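Local coordinates for protein UDP-N-Acetylglucosamine 2-Epimerase (Thermus thermophilus, PDB 1V4V) that probably interconverts UDP-N-acetylglucosamine and UDP-N-acetylmannosamine as a homodimeric UDP-N-acetylglucosamine 2-epimerase, at residues A77-Q82 with F105-A110; V9-T14 with L39-H44. All coordinates share one frame; numbering follows the deposited sequence.

Contact 1 (A77-Q82 with F105-A110)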
ATOM      1  N   ALA A  77     -15.126  -0.816  -1.869  1.00 22.29           N
ATOM      2  CA  ALA A  77     -15.946  -1.705  -1.057  1.00 23.39           C
ATOM      3  C   ALA A  77     -16.659  -2.733  -1.933  1.00 23.84           C
ATOM      4  O   ALA A  77     -16.871  -3.870  -1.516  1.00 23.63           O
ATOM      5  CB  ALA A  77     -16.965  -0.896  -0.268  1.00 22.46           C
ATOM      6  N   ARG A  78     -17.025  -2.320  -3.140  1.00 24.69           N
ATOM      7  CA  ARG A  78     -17.716  -3.198  -4.088  1.00 26.69           C
ATOM      8  C   ARG A  78     -16.779  -4.276  -4.635  1.00 26.66           C
ATOM      9  O   ARG A  78     -17.181  -5.419  -4.860  1.00 28.70           O
ATOM     10  CB  ARG A  78     -18.272  -2.365  -5.250  1.00 31.75           C
ATOM     11  CG  ARG A  78     -18.895  -3.180  -6.376  1.00 37.07           C
ATOM     12  CD  ARG A  78     -20.401  -3.015  -6.411  1.00 44.78           C
ATOM     13  NE  ARG A  78     -21.026  -3.895  -7.394  1.00 47.90           N
ATOM     14  CZ  ARG A  78     -22.338  -4.090  -7.492  1.00 50.64           C
ATOM     15  NH1 ARG A  78     -23.167  -3.465  -6.666  1.00 49.85           N
ATOM     16  NH2 ARG A  78     -22.819  -4.918  -8.407  1.00 50.76           N
ATOM     17  N   ILE A  79     -15.522  -3.903  -4.843  1.00 25.25           N
ATOM     18  CA  ILE A  79     -14.527  -4.821  -5.382  1.00 24.01           C
ATOM     19  C   ILE A  79     -13.927  -5.812  -4.388  1.00 24.53           C
ATOM     20  O   ILE A  79     -13.837  -7.003  -4.665  1.00 24.04           O
ATOM     21  CB  ILE A  79     -13.346  -4.039  -6.010  1.00 24.55           C
ATOM     22  CG1 ILE A  79     -13.836  -3.205  -7.193  1.00 25.36           C
ATOM     23  CG2 ILE A  79     -12.221  -4.995  -6.400  1.00 24.72           C
ATOM     24  CD1 ILE A  79     -14.441  -4.017  -8.335  1.00 28.69           C
ATOM     25  N   LEU A  80     -13.518  -5.315  -3.227  1.00 24.43           N
ATOM     26  CA  LEU A  80     -12.844  -6.138  -2.232  1.00 25.03           C
ATOM     27  C   LEU A  80     -13.388  -7.529  -1.886  1.00 25.25           C
ATOM     28  O   LEU A  80     -12.674  -8.520  -2.025  1.00 25.44           O
ATOM     29  CB  LEU A  80     -12.660  -5.334  -0.939  1.00 27.06           C
ATOM     30  CG  LEU A  80     -11.706  -5.948   0.087  1.00 28.50           C
ATOM     31  CD1 LEU A  80     -10.320  -6.107  -0.535  1.00 30.98           C
ATOM     32  CD2 LEU A  80     -11.629  -5.047   1.322  1.00 30.56           C
ATOM     33  N   PRO A  81     -14.651  -7.624  -1.436  1.00 25.65           N
ATOM     34  CA  PRO A  81     -15.202  -8.938  -1.079  1.00 25.91           C
ATOM     35  C   PRO A  81     -15.296  -9.936  -2.225  1.00 25.89           C
ATOM     36  O   PRO A  81     -14.879 -11.085  -2.092  1.00 26.11           O
ATOM     37  CB  PRO A  81     -16.581  -8.599  -0.508  1.00 26.67           C
ATOM     38  CG  PRO A  81     -16.423  -7.174  -0.028  1.00 26.89           C
ATOM     39  CD  PRO A  81     -15.628  -6.562  -1.155  1.00 24.64           C
ATOM     40  N   GLN A  82     -15.865  -9.507  -3.342  1.00 26.25           N
ATOM     41  CA  GLN A  82     -16.012 -10.411  -4.470  1.00 26.75           C
ATOM     42  C   GLN A  82     -14.667 -10.799  -5.072  1.00 26.65           C
ATOM     43  O   GLN A  82     -14.542 -11.866  -5.658  1.00 24.11           O
ATOM     44  CB  GLN A  82     -16.924  -9.800  -5.535  1.00 27.90           C
ATOM     45  CG  GLN A  82     -16.393  -8.554  -6.206  1.00 26.98           C
ATOM     46  CD  GLN A  82     -17.308  -8.087  -7.319  1.00 29.39           C
ATOM     47  OE1 GLN A  82     -17.741  -8.884  -8.158  1.00 28.26           O
ATOM     48  NE2 GLN A  82     -17.608  -6.795  -7.338  1.00 26.52           N
ATOM     49  N   PHE A 105      -5.477  -2.038  -6.548  1.00 20.25           N
ATOM     50  CA  PHE A 105      -5.088  -2.166  -5.149  1.00 19.79           C
ATOM     51  C   PHE A 105      -6.101  -3.017  -4.390  1.00 18.92           C
ATOM     52  O   PHE A 105      -5.726  -3.851  -3.564  1.00 19.91           O
ATOM     53  CB  PHE A 105      -4.987  -0.807  -4.445  1.00 19.21           C
ATOM     54  CG  PHE A 105      -4.840  -0.935  -2.956  1.00 17.93           C
ATOM     55  CD1 PHE A 105      -3.737  -1.589  -2.412  1.00 19.53           C
ATOM     56  CD2 PHE A 105      -5.853  -0.507  -2.101  1.00 19.91           C
ATOM     57  CE1 PHE A 105      -3.647  -1.825  -1.035  1.00 19.49           C
ATOM     58  CE2 PHE A 105      -5.772  -0.738  -0.724  1.00 21.68           C
ATOM     59  CZ  PHE A 105      -4.667  -1.400  -0.191  1.00 19.25           C
ATOM     60  N   ALA A 106      -7.383  -2.801  -4.661  1.00 20.92           N
ATOM     61  CA  ALA A 106      -8.428  -3.552  -3.974  1.00 22.14           C
ATOM     62  C   ALA A 106      -8.234  -5.048  -4.201  1.00 22.86           C
ATOM     63  O   ALA A 106      -8.425  -5.848  -3.286  1.00 23.04           O
ATOM     64  CB  ALA A 106      -9.806  -3.113  -4.461  1.00 22.10           C
ATOM     65  N   VAL A 107      -7.843  -5.422  -5.418  1.00 21.86           N
ATOM     66  CA  VAL A 107      -7.614  -6.829  -5.739  1.00 22.56           C
ATOM     67  C   VAL A 107      -6.376  -7.347  -5.014  1.00 22.37           C
ATOM     68  O   VAL A 107      -6.389  -8.447  -4.460  1.00 23.10           O
ATOM     69  CB  VAL A 107      -7.456  -7.036  -7.271  1.00 22.74           C
ATOM     70  CG1 VAL A 107      -7.060  -8.473  -7.571  1.00 24.25           C
ATOM     71  CG2 VAL A 107      -8.767  -6.703  -7.971  1.00 23.53           C
ATOM     72  N   ALA A 108      -5.308  -6.551  -5.007  1.00 20.05           N
ATOM     73  CA  ALA A 108      -4.077  -6.933  -4.328  1.00 18.99           C
ATOM     74  C   ALA A 108      -4.323  -7.092  -2.826  1.00 22.14           C
ATOM     75  O   ALA A 108      -3.777  -8.000  -2.188  1.00 21.06           O
ATOM     76  CB  ALA A 108      -2.994  -5.886  -4.566  1.00 19.97           C
ATOM     77  N   TRP A 109      -5.145  -6.214  -2.258  1.00 20.65           N
ATOM     78  CA  TRP A 109      -5.428  -6.302  -0.828  1.00 21.44           C
ATOM     79  C   TRP A 109      -6.278  -7.547  -0.542  1.00 22.13           C
ATOM     80  O   TRP A 109      -6.086  -8.223   0.471  1.00 21.67           O
ATOM     81  CB  TRP A 109      -6.138  -5.030  -0.349  1.00 24.20           C
ATOM     82  CG  TRP A 109      -6.211  -4.891   1.153  1.00 24.50           C
ATOM     83  CD1 TRP A 109      -5.387  -5.469   2.077  1.00 26.19           C
ATOM     84  CD2 TRP A 109      -7.146  -4.098   1.894  1.00 25.63           C
ATOM     85  NE1 TRP A 109      -5.752  -5.087   3.347  1.00 25.40           N
ATOM     86  CE2 TRP A 109      -6.828  -4.246   3.263  1.00 26.35           C
ATOM     87  CE3 TRP A 109      -8.221  -3.277   1.534  1.00 25.88           C
ATOM     88  CZ2 TRP A 109      -7.549  -3.601   4.274  1.00 27.53           C
ATOM     89  CZ3 TRP A 109      -8.938  -2.635   2.541  1.00 28.71           C
ATOM     90  CH2 TRP A 109      -8.596  -2.802   3.893  1.00 27.34           C
ATOM     91  N   ALA A 110      -7.205  -7.851  -1.447  1.00 21.00           N
ATOM     92  CA  ALA A 110      -8.060  -9.025  -1.300  1.00 21.96           C
ATOM     93  C   ALA A 110      -7.180 -10.273  -1.295  1.00 24.41           C
ATOM     94  O   ALA A 110      -7.363 -11.168  -0.472  1.00 23.56           O
ATOM     95  CB  ALA A 110      -9.058  -9.091  -2.448  1.00 21.44           C
TER

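Contact 2 (V9-T14 with L39-H44)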
ATOM      1  N   VAL A   9      -3.209 -16.311 -11.100  1.00 25.73           N
ATOM      2  CA  VAL A   9      -4.289 -15.488 -11.611  1.00 24.50           C
ATOM      3  C   VAL A   9      -3.823 -14.088 -11.987  1.00 23.18           C
ATOM      4  O   VAL A   9      -3.211 -13.390 -11.178  1.00 23.29           O
ATOM      5  CB  VAL A   9      -5.438 -15.372 -10.570  1.00 24.34           C
ATOM      6  CG1 VAL A   9      -6.560 -14.481 -11.110  1.00 24.66           C
ATOM      7  CG2 VAL A   9      -5.990 -16.764 -10.241  1.00 24.05           C
ATOM      8  N   LEU A  10      -4.090 -13.702 -13.228  1.00 22.05           N
ATOM      9  CA  LEU A  10      -3.755 -12.362 -13.693  1.00 23.23           C
ATOM     10  C   LEU A  10      -5.068 -11.598 -13.627  1.00 22.18           C
ATOM     11  O   LEU A  10      -6.038 -11.966 -14.287  1.00 23.17           O
ATOM     12  CB  LEU A  10      -3.238 -12.381 -15.136  1.00 23.85           C
ATOM     13  CG  LEU A  10      -1.881 -13.039 -15.367  1.00 26.93           C
ATOM     14  CD1 LEU A  10      -2.022 -14.555 -15.286  1.00 27.27           C
ATOM     15  CD2 LEU A  10      -1.356 -12.635 -16.739  1.00 27.94           C
ATOM     16  N   ALA A  11      -5.102 -10.547 -12.816  1.00 23.27           N
ATOM     17  CA  ALA A  11      -6.308  -9.753 -12.653  1.00 23.30           C
ATOM     18  C   ALA A  11      -6.128  -8.346 -13.211  1.00 23.20           C
ATOM     19  O   ALA A  11      -5.232  -7.623 -12.791  1.00 24.96           O
ATOM     20  CB  ALA A  11      -6.672  -9.685 -11.178  1.00 25.94           C
ATOM     21  N   PHE A  12      -6.980  -7.976 -14.160  1.00 23.87           N
ATOM     22  CA  PHE A  12      -6.929  -6.654 -14.782  1.00 24.52           C
ATOM     23  C   PHE A  12      -8.296  -6.314 -15.364  1.00 26.62           C
ATOM     24  O   PHE A  12      -9.137  -7.201 -15.538  1.00 27.78           O
ATOM     25  CB  PHE A  12      -5.844  -6.628 -15.859  1.00 26.45           C
ATOM     26  CG  PHE A  12      -5.940  -7.756 -16.845  1.00 24.78           C
ATOM     27  CD1 PHE A  12      -6.817  -7.685 -17.922  1.00 27.17           C
ATOM     28  CD2 PHE A  12      -5.162  -8.901 -16.685  1.00 26.60           C
ATOM     29  CE1 PHE A  12      -6.919  -8.739 -18.830  1.00 24.25           C
ATOM     30  CE2 PHE A  12      -5.257  -9.963 -17.588  1.00 25.78           C
ATOM     31  CZ  PHE A  12      -6.135  -9.883 -18.662  1.00 24.77           C
ATOM     32  N   GLY A  13      -8.531  -5.039 -15.665  1.00 28.18           N
ATOM     33  CA  GLY A  13      -9.833  -4.660 -16.184  1.00 29.25           C
ATOM     34  C   GLY A  13      -9.907  -3.666 -17.333  1.00 29.25           C
ATOM     35  O   GLY A  13     -10.995  -3.204 -17.663  1.00 29.62           O
ATOM     36  N   THR A  14      -8.774  -3.326 -17.937  1.00 29.67           N
ATOM     37  CA  THR A  14      -8.779  -2.391 -19.057  1.00 30.94           C
ATOM     38  C   THR A  14      -7.971  -2.964 -20.211  1.00 31.24           C
ATOM     39  O   THR A  14      -7.096  -3.810 -20.013  1.00 30.05           O
ATOM     40  CB  THR A  14      -8.176  -1.024 -18.668  1.00 30.91           C
ATOM     41  OG1 THR A  14      -6.753  -1.144 -18.549  1.00 29.21           O
ATOM     42  CG2 THR A  14      -8.753  -0.547 -17.340  1.00 30.99           C
ATOM     43  N   LEU A  39      -8.703 -13.151 -14.472  1.00 24.09           N
ATOM     44  CA  LEU A  39      -9.851 -12.629 -13.745  1.00 23.05           C
ATOM     45  C   LEU A  39     -10.041 -11.200 -14.235  1.00 23.35           C
ATOM     46  O   LEU A  39      -9.175 -10.359 -14.010  1.00 22.45           O
ATOM     47  CB  LEU A  39      -9.579 -12.602 -12.236  1.00 23.82           C
ATOM     48  CG  LEU A  39     -10.605 -11.830 -11.393  1.00 24.26           C
ATOM     49  CD1 LEU A  39     -11.971 -12.499 -11.483  1.00 25.24           C
ATOM     50  CD2 LEU A  39     -10.136 -11.771  -9.947  1.00 25.09           C
ATOM     51  N   LEU A  40     -11.145 -10.928 -14.928  1.00 23.25           N
ATOM     52  CA  LEU A  40     -11.404  -9.569 -15.399  1.00 23.96           C
ATOM     53  C   LEU A  40     -12.003  -8.793 -14.240  1.00 25.28           C
ATOM     54  O   LEU A  40     -12.831  -9.320 -13.498  1.00 25.89           O
ATOM     55  CB  LEU A  40     -12.362  -9.576 -16.594  1.00 26.58           C
ATOM     56  CG  LEU A  40     -11.832 -10.328 -17.821  1.00 27.58           C
ATOM     57  CD1 LEU A  40     -12.755 -10.084 -19.007  1.00 28.41           C
ATOM     58  CD2 LEU A  40     -10.416  -9.862 -18.144  1.00 28.27           C
ATOM     59  N   THR A  41     -11.595  -7.535 -14.093  1.00 26.96           N
ATOM     60  CA  THR A  41     -12.062  -6.717 -12.979  1.00 26.69           C
ATOM     61  C   THR A  41     -12.689  -5.383 -13.389  1.00 28.00           C
ATOM     62  O   THR A  41     -12.972  -4.541 -12.532  1.00 28.05           O
ATOM     63  CB  THR A  41     -10.884  -6.412 -12.029  1.00 26.95           C
ATOM     64  OG1 THR A  41      -9.895  -5.652 -12.737  1.00 27.23           O
ATOM     65  CG2 THR A  41     -10.240  -7.696 -11.528  1.00 26.17           C
ATOM     66  N   GLY A  42     -12.909  -5.196 -14.687  1.00 28.04           N
ATOM     67  CA  GLY A  42     -13.461  -3.947 -15.182  1.00 29.74           C
ATOM     68  C   GLY A  42     -14.937  -3.896 -15.543  1.00 33.08           C
ATOM     69  O   GLY A  42     -15.707  -4.818 -15.248  1.00 31.12           O
ATOM     70  N   GLN A  43     -15.319  -2.807 -16.210  1.00 33.92           N
ATOM     71  CA  GLN A  43     -16.703  -2.555 -16.605  1.00 38.59           C
ATOM     72  C   GLN A  43     -17.139  -3.044 -17.981  1.00 39.83           C
ATOM     73  O   GLN A  43     -18.332  -3.190 -18.231  1.00 42.84           O
ATOM     74  CB  GLN A  43     -16.992  -1.053 -16.544  1.00 39.63           C
ATOM     75  CG  GLN A  43     -16.788  -0.404 -15.192  1.00 43.04           C
ATOM     76  CD  GLN A  43     -16.921   1.107 -15.263  1.00 46.15           C
ATOM     77  OE1 GLN A  43     -16.175   1.773 -15.980  1.00 49.14           O
ATOM     78  NE2 GLN A  43     -17.876   1.656 -14.520  1.00 47.65           N
ATOM     79  N   HIS A  44     -16.195  -3.284 -18.879  1.00 41.36           N
ATOM     80  CA  HIS A  44     -16.561  -3.707 -20.224  1.00 42.28           C
ATOM     81  C   HIS A  44     -16.078  -5.109 -20.563  1.00 43.18           C
ATOM     82  O   HIS A  44     -15.074  -5.283 -21.249  1.00 41.92           O
ATOM     83  CB  HIS A  44     -16.012  -2.696 -21.230  1.00 43.87           C
ATOM     84  CG  HIS A  44     -16.301  -1.274 -20.862  1.00 45.83           C
ATOM     85  ND1 HIS A  44     -17.583  -0.785 -20.738  1.00 46.71           N
ATOM     86  CD2 HIS A  44     -15.473  -0.248 -20.559  1.00 45.15           C
ATOM     87  CE1 HIS A  44     -17.533   0.484 -20.372  1.00 47.14           C
ATOM     88  NE2 HIS A  44     -16.266   0.834 -20.256  1.00 47.38           N
TER
HETATM   89  O   HOH W   1     -13.436  -3.631 -18.877  1.00 41.13           O

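Contact 1 (A77-Q82 with F105-A110)
Leu80 is the main bump in this helix pair, and the hollow it fills is lined by Ala106, Trp109 and Ala110 of the facing helix. Its CG stands anti to the backbone N (chi1 -167°), a torsion that carries the fork of the side chain across to the other helix. One prong, CD1, settles over the backbone, 3.4 Å from Ala106 O and 3.8 Å from Ala110 CB. The other, CD2, reaches the six-membered ring of the indole and meets Trp109 CZ3 obliquely at 3.8 Å. The two alanines, one turn apart, are small enough to leave room for the fork of Leu80, and in return Ala110 CB rests 3.7 Å from Leu80 O.

The pair illustrates how neighbouring helices pack on one side of the Rossmann-like domain of a GT-B fold: the segment axes approach to 8.4 Å at a crossing angle of -33°, an approach made easier by the alanines on helix 102-113.

Beside Leu80, Ile79 offers a lower ridge. Its CG2 branch touches Ala106 CB at 3.6 Å and lies more loosely against Val107 CG2, while CG1 and CD1 lead away from the contact. The side chains that meet are all apolar, though CD1 of Leu80 and CB of Ala110 also lie against carbonyl oxygens, and every residue that touches is buried. The dimer interface adjoins this pair: Trp109 stacks edge-to-face with Phe105 of the second subunit, Phe105 does the same with Trp109 of that subunit, and Leu80 packs on Ala76 of the second subunit.

Contact 2 (V9-T14 with L39-H44)
Thr41 holds OG1 between its backbone N and carbonyl carbon (chi1 63°), which turns the hydroxyl to the bend at Phe12 and Gly13 and leaves CG2 to lie 4.1 Å from Ala11 CB. Phe12 likewise has its ring between N and carbonyl carbon (chi1 51°), on the other face of the sheet, where CE1 meets Leu40 CD2 obliquely at 3.7 Å.

Between the two faces runs a parallel ladder. Leu39 N donates almost straight to Leu10 O (2.9 Å), Phe12 N reaches Leu39 O at 3.2 Å, and Thr41 N bonds Phe12 O at 2.9 Å from well above the carbonyl plane. Past the ladder the chains draw together at Gly13 and Gly42, where a side chain on either would clash with the opposite backbone; a water then links Gly13 O to His44 N. Replacing Thr41 by an alanine takes away OG1 and CG2, and is likely to open a gap beside Ala11 CB and strip the Phe12-Gly13 peptide of its neighbouring hydroxyl.

These are the two strands of a beta-alpha-beta unit, the first of a Rossmann-like domain, joined through helix 15-29. Strand 94-98 flanks Val9 and Ala11, and the backbone of Leu40 bonds that of Arg61, in strand 61-62, on the other side; helices 15-29 and 45-53 pack on Phe12, while helix 102-113 lies against Ala11 and Thr41.

In the fold
Both contacts belong to the same domain, and helix 102-113 is shared by both: Val107 packs on Ile79 in contact 1 and, by CG1 and CG2 respectively, on Ala11 and Thr41 of contact 2; the centres lie about 12 Å apart. Both are buried, yet in different settings. Contact 2 belongs to the central parallel sheet, bonded backbone to backbone, and ends in partly exposed glycine loops; no other subunit touches it. Contact 1 lies in the helix layer on one side of that sheet and rests on side-chain packing, without hydrogen bonds between its segments; part of its surroundings is supplied by the second subunit, alongside helix 136-146 of its own chain.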